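Uncharacterized protein (Bacteroides uniformis ATCC 8492, PDB 4Q68) is probably an N-acetylmuramoyl-L-alanine amidase of the NlpC/P60 superfamily, cleaving the bond between sugar and peptide in cell-wall fragments. Local coordinates at residues I74-G79 and Y84-H89; D93-G98 and R234-K239. All blocks are in the same frame, centred on the assembly; numbering follows the deposited sequence. Where two conformers were deposited one is given.

Contact 1: residues I74-G79 and Y84-H89; sequences IRYRDG and YTSRLH. With NAG (2-acetamido-2-deoxy-beta-D-glucopyranose), chain B.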
# COMPACT_ATOMS: atom_id res chain seq x y z
N ILE A 74 -2.73 2.94 -10.90
CA ILE A 74 -2.32 2.78 -9.51
C ILE A 74 -1.04 1.97 -9.39
O ILE A 74 -0.16 2.28 -8.59
CB ILE A 74 -3.46 2.10 -8.71
CG1 ILE A 74 -4.66 3.03 -8.60
CG2 ILE A 74 -2.99 1.67 -7.33
CD1 ILE A 74 -5.95 2.29 -8.28
N ARG A 75 -0.96 0.88 -10.14
CA ARG A 75 0.09 -0.11 -9.93
C ARG A 75 1.40 0.24 -10.62
O ARG A 75 2.47 -0.18 -10.15
CB ARG A 75 -0.42 -1.49 -10.38
CG ARG A 75 0.63 -2.58 -10.30
CD ARG A 75 0.06 -3.95 -10.54
NE ARG A 75 -0.87 -4.33 -9.48
CZ ARG A 75 -1.76 -5.30 -9.60
NH1 ARG A 75 -1.84 -6.03 -10.70
NH2 ARG A 75 -2.60 -5.53 -8.58
N TYR A 76 1.33 0.98 -11.73
CA TYR A 76 2.49 1.29 -12.56
C TYR A 76 2.79 2.77 -12.54
O TYR A 76 1.90 3.62 -12.48
CB TYR A 76 2.25 0.81 -14.00
CG TYR A 76 2.16 -0.69 -14.05
CD1 TYR A 76 3.30 -1.47 -14.08
CD2 TYR A 76 0.93 -1.33 -14.01
CE1 TYR A 76 3.23 -2.85 -14.05
CE2 TYR A 76 0.84 -2.71 -13.98
CZ TYR A 76 1.99 -3.47 -14.02
OH TYR A 76 1.89 -4.84 -13.98
N ARG A 77 4.08 3.09 -12.66
CA ARG A 77 4.56 4.46 -12.68
C ARG A 77 3.92 5.23 -13.83
O ARG A 77 4.12 4.89 -15.01
CB ARG A 77 6.08 4.43 -12.80
CG ARG A 77 6.79 5.79 -12.77
CD ARG A 77 8.33 5.62 -12.74
NE ARG A 77 8.75 4.97 -11.50
CZ ARG A 77 9.11 3.69 -11.36
NH1 ARG A 77 9.21 2.88 -12.41
NH2 ARG A 77 9.38 3.20 -10.16
N ASP A 78 3.11 6.23 -13.49
CA ASP A 78 2.34 7.00 -14.47
C ASP A 78 1.47 6.13 -15.37
O ASP A 78 1.12 6.50 -16.48
CB ASP A 78 3.27 7.89 -15.30
CG ASP A 78 4.01 8.89 -14.45
OD1 ASP A 78 3.47 9.38 -13.43
OD2 ASP A 78 5.18 9.18 -14.80
N GLY A 79 1.08 4.96 -14.86
CA GLY A 79 0.21 4.07 -15.60
C GLY A 79 0.82 3.41 -16.82
O GLY A 79 0.09 2.86 -17.63
N TYR A 84 9.24 -5.19 -15.29
CA TYR A 84 9.09 -5.42 -13.85
C TYR A 84 9.32 -4.14 -13.05
O TYR A 84 8.64 -3.89 -12.06
CB TYR A 84 10.09 -6.48 -13.43
CG TYR A 84 10.10 -6.80 -11.94
CD1 TYR A 84 9.07 -7.52 -11.36
CD2 TYR A 84 11.17 -6.41 -11.14
CE1 TYR A 84 9.11 -7.85 -10.01
CE2 TYR A 84 11.22 -6.75 -9.79
CZ TYR A 84 10.19 -7.46 -9.23
OH TYR A 84 10.26 -7.78 -7.90
N THR A 85 10.31 -3.35 -13.45
CA THR A 85 10.67 -2.19 -12.65
C THR A 85 9.74 -0.99 -12.82
O THR A 85 9.88 -0.01 -12.09
CB THR A 85 12.13 -1.76 -12.89
OG1 THR A 85 12.30 -1.34 -14.25
CG2 THR A 85 13.08 -2.93 -12.61
N SER A 86 8.78 -1.07 -13.75
CA SER A 86 7.73 -0.05 -13.85
C SER A 86 6.63 -0.24 -12.82
O SER A 86 5.84 0.67 -12.59
CB SER A 86 7.12 -0.03 -15.25
OG SER A 86 6.38 -1.21 -15.54
N ARG A 87 6.54 -1.42 -12.21
CA ARG A 87 5.59 -1.64 -11.12
C ARG A 87 6.08 -0.88 -9.90
O ARG A 87 7.28 -0.85 -9.62
CB ARG A 87 5.48 -3.14 -10.81
CG ARG A 87 4.17 -3.51 -10.16
CD ARG A 87 4.19 -4.85 -9.48
NE ARG A 87 4.60 -5.93 -10.37
CZ ARG A 87 5.04 -7.11 -9.95
NH1 ARG A 87 5.09 -7.38 -8.65
NH2 ARG A 87 5.43 -8.02 -10.83
N LEU A 88 5.17 -0.27 -9.17
CA LEU A 88 5.53 0.59 -8.03
C LEU A 88 5.71 -0.25 -6.76
O LEU A 88 4.91 -0.23 -5.83
CB LEU A 88 4.49 1.68 -7.87
CG LEU A 88 4.47 2.66 -9.03
CD1 LEU A 88 3.13 3.37 -9.15
CD2 LEU A 88 5.60 3.67 -8.91
N HIS A 89 6.82 -0.98 -6.74
CA HIS A 89 7.13 -1.91 -5.66
C HIS A 89 7.25 -1.24 -4.30
O HIS A 89 6.82 -1.80 -3.30
CB HIS A 89 8.44 -2.63 -5.93
CG HIS A 89 8.43 -3.42 -7.19
ND1 HIS A 89 7.68 -4.56 -7.32
CD2 HIS A 89 9.04 -3.22 -8.38
CE1 HIS A 89 7.86 -5.05 -8.53
NE2 HIS A 89 8.67 -4.25 -9.20
C1 NAG B . 5.04 -5.58 -2.40
C2 NAG B . 6.27 -5.76 -3.28
C3 NAG B . 5.92 -5.64 -4.76
C4 NAG B . 4.65 -6.41 -5.11
C5 NAG B . 3.54 -6.18 -4.09
C6 NAG B . 2.34 -7.06 -4.42
C7 NAG B . 8.46 -5.21 -2.31
C8 NAG B . 9.50 -4.17 -2.03
N2 NAG B . 7.34 -4.83 -2.92
O1 NAG B . 5.41 -5.87 -1.08
O3 NAG B . 6.98 -6.19 -5.50
O4 NAG B . 4.22 -6.09 -6.41
O5 NAG B . 4.01 -6.47 -2.80
O6 NAG B . 2.71 -8.42 -4.38
O7 NAG B . 8.70 -6.36 -1.97
O HOH W 1 9.76 0.25 -9.30

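Contact 2: residues D93-G98 and R234-K239; sequences DWINNG and RVLRMK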
# COMPACT_ATOMS: atom_id res chain seq x y z
N ASP A 93 7.05 5.22 -3.40
CA ASP A 93 6.95 5.50 -4.84
C ASP A 93 5.50 5.41 -5.31
O ASP A 93 5.02 6.24 -6.09
CB ASP A 93 7.83 4.49 -5.57
CG ASP A 93 8.33 4.96 -6.93
OD1 ASP A 93 8.14 6.14 -7.32
OD2 ASP A 93 8.96 4.11 -7.59
N TRP A 94 4.79 4.40 -4.82
CA TRP A 94 3.36 4.19 -5.06
C TRP A 94 2.56 5.42 -4.61
O TRP A 94 1.68 5.89 -5.33
CB TRP A 94 2.96 2.91 -4.32
CG TRP A 94 1.60 2.34 -4.56
CD1 TRP A 94 1.30 1.32 -5.42
CD2 TRP A 94 0.40 2.64 -3.85
NE1 TRP A 94 -0.02 0.98 -5.31
CE2 TRP A 94 -0.60 1.76 -4.34
CE3 TRP A 94 0.06 3.54 -2.83
CZ2 TRP A 94 -1.90 1.78 -3.86
CZ3 TRP A 94 -1.24 3.54 -2.35
CH2 TRP A 94 -2.21 2.67 -2.87
N ILE A 95 2.88 5.92 -3.42
CA ILE A 95 2.23 7.11 -2.89
C ILE A 95 2.54 8.30 -3.80
O ILE A 95 1.64 9.05 -4.18
CB ILE A 95 2.71 7.38 -1.45
CG1 ILE A 95 2.16 6.31 -0.51
CG2 ILE A 95 2.29 8.80 -1.00
CD1 ILE A 95 2.84 6.28 0.85
N ASN A 96 3.81 8.50 -4.14
CA ASN A 96 4.17 9.64 -4.98
C ASN A 96 3.44 9.60 -6.31
O ASN A 96 3.02 10.63 -6.82
CB ASN A 96 5.69 9.66 -5.23
CG ASN A 96 6.48 9.94 -3.99
OD1 ASN A 96 5.94 10.37 -2.98
ND2 ASN A 96 7.77 9.68 -4.05
N ASN A 97 3.30 8.41 -6.89
CA ASN A 97 2.57 8.25 -8.14
C ASN A 97 1.12 8.73 -7.99
O ASN A 97 0.61 9.43 -8.86
CB ASN A 97 2.62 6.79 -8.56
CG ASN A 97 1.84 6.50 -9.82
OD1 ASN A 97 2.15 6.99 -10.90
ND2 ASN A 97 0.80 5.68 -9.69
N GLY A 98 0.46 8.33 -6.92
CA GLY A 98 -0.92 8.75 -6.69
C GLY A 98 -1.06 10.23 -6.40
O GLY A 98 -2.01 10.85 -6.86
N ARG A 234 1.84 5.85 7.60
CA ARG A 234 1.45 6.90 6.69
C ARG A 234 -0.03 6.69 6.37
O ARG A 234 -0.50 5.55 6.28
CB ARG A 234 2.29 6.89 5.40
CG ARG A 234 3.77 7.14 5.67
CD ARG A 234 4.62 7.17 4.43
NE ARG A 234 4.31 8.33 3.60
CZ ARG A 234 4.93 8.65 2.47
NH1 ARG A 234 5.87 7.88 1.97
NH2 ARG A 234 4.61 9.76 1.83
N VAL A 235 -0.76 7.79 6.23
CA VAL A 235 -2.19 7.77 5.98
C VAL A 235 -2.44 8.50 4.66
O VAL A 235 -2.05 9.66 4.50
CB VAL A 235 -2.97 8.48 7.11
CG1 VAL A 235 -4.46 8.49 6.82
CG2 VAL A 235 -2.68 7.81 8.45
N LEU A 236 -3.03 7.77 3.71
CA LEU A 236 -3.32 8.29 2.38
C LEU A 236 -4.83 8.25 2.17
O LEU A 236 -5.54 7.45 2.78
CB LEU A 236 -2.65 7.46 1.28
CG LEU A 236 -1.13 7.26 1.35
CD1 LEU A 236 -0.39 8.56 1.61
CD2 LEU A 236 -0.73 6.19 2.35
N ARG A 237 -5.33 9.10 1.28
CA ARG A 237 -6.76 9.18 1.04
C ARG A 237 -7.03 9.30 -0.45
O ARG A 237 -6.43 10.14 -1.14
CB ARG A 237 -7.33 10.38 1.79
CG ARG A 237 -8.86 10.52 1.74
CD ARG A 237 -9.35 11.60 2.69
NE ARG A 237 -9.03 11.23 4.06
CZ ARG A 237 -8.76 12.06 5.06
NH1 ARG A 237 -8.80 13.38 4.90
NH2 ARG A 237 -8.44 11.55 6.24
N MSE A 238 -7.95 8.50 -0.95
CA MSE A 238 -8.41 8.61 -2.33
C MSE A 238 -8.89 10.01 -2.63
O MSE A 238 -9.59 10.63 -1.82
CB MSE A 238 -9.59 7.65 -2.54
CG MSE A 238 -10.15 7.68 -3.94
SE MSE A 238 -11.68 6.54 -4.22
CE MSE A 238 -12.93 7.55 -3.09
N LYS A 239 -8.54 10.49 -3.83
CA LYS A 239 -9.07 11.72 -4.37
C LYS A 239 -9.72 11.35 -5.70
O LYS A 239 -9.06 10.87 -6.61
CB LYS A 239 -7.97 12.78 -4.51
CG LYS A 239 -8.46 14.13 -4.98
CD LYS A 239 -7.35 15.17 -5.01
CE LYS A 239 -7.86 16.52 -5.51
NZ LYS A 239 -6.76 17.48 -5.79
O HOH W 2 6.56 9.27 -0.41

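Contact 1: residues I74-G79 and Y84-H89
Two backbone hydrogen bonds join Arg75, the last residue of helix 64-75, and Arg77, just beyond it, to the returning chain. Leu88 N donates to Arg75 O at 2.9 Å, and Arg77 N to Ser86 O at 3.0 Å. Tyr76 lies between these bonds opposite Arg87. The guanidinium of Arg77 adds a third, nearly straight bond (176°): NH1 reaches Thr85 O at 3.0 Å, with the oxygen in the guanidinium plane. Its NH2 forms a salt bridge with Asp93 and donates to a water that binds Thr85 O and Arg87 O, so one long side chain with several N-H groups serves two loop carbonyls, that of Arg87 through the water alone. The Tyr76 hydroxyl bonds Glu30.

Apolar packing centres on Leu88. Its CD1 meets the backbone C of Tyr76 at 3.5 Å, while CD2 lies over one face of the Arg77 guanidinium. The aliphatic parts of Arg75 and Arg87 run side by side, CG to CG at 3.7 Å; acidic partners, Glu46 for Arg75, Glu25 and Glu30 for Arg87, probably offset their like charges, and Arg75 also donates to the carbonyl of Val33. Tyr76 turns a ring edge to Ser86 OG, itself hydrogen-bonded to Gly83 O.

Two polar side chains of 84-89 meet the neighbouring NAG: Arg87 NH1 donates to O4 at 2.7 Å and, over a doubtfully short distance, His89 ND1 to O3. His89 NE2 donates to Tyr84 O. The backbone arrangement is a single antiparallel bridge with Tyr76 and Arg87 as its non-hydrogen-bonded pair, followed by an inverse gamma turn centred on Leu88.

Contact 2: residues D93-G98 and R234-K239
The flat guanidinium of Arg234 carries the end of Ile95 over one face: CD1 sits above the centre of the group, 3.6 Å from CZ. At its edge, in the plane, a water accepts from NH1 at 2.8 Å and donates to Asn96 OD1 at 2.9 Å, so a second helix residue is tied to the strand through solvent. NH2 forms a salt bridge with Asp106. These edge partners hold the plane in place, and its face can then receive a methyl group without any loss of polar bonding. A bend at chi3 (68°) in an otherwise extended chain turns the Arg234 head toward the helix.

Leu236, two residues along and on the same side of strand 230-238, supplies the apolar half of the contact. Its CD1 meets Ile95 CG2 at 3.7 Å, and its CD2 approaches Ile95 CD1 at 3.9 Å; the two side chains cross at about a right angle. Branching at CB suits isoleucine here. With CG2 anti to the backbone N and CG1 beside it (chi1 -69°), both branches pack against Leu236, while CD1 extends on to Arg234.

The strand's backbone bonds tie Arg234 to Ala178 and Leu236 to Ile176, anchoring it beside strand 176-181. One helical side chain thus rests across two same-side residues of a sheet strand, the helix-on-sheet packing of an alpha+beta fold, here consistent with the papain-like NlpC/P60 architecture.

Contact 1 closes before contact 2 opens along the chain, and their centres are about 13 Å apart. Helix 64-75 leads into contact 1, whose second segment precedes helix 91-100; that helix then forms contact 2 with the distant strand 230-238, near the end of the chain. The two contacts also touch directly: besides the Arg77-Asp93 salt bridge, Asp78 N probably hydrogen-bonds Asn97 OD1 at 2.9 Å, and Leu88 CD1 packs on Asn97 ND2 at 3.3 Å. Helix 91-100 therefore meets loop 84-89, which touches the NAG, through these links and strand 230-238 of the antiparallel sheet through contact 2.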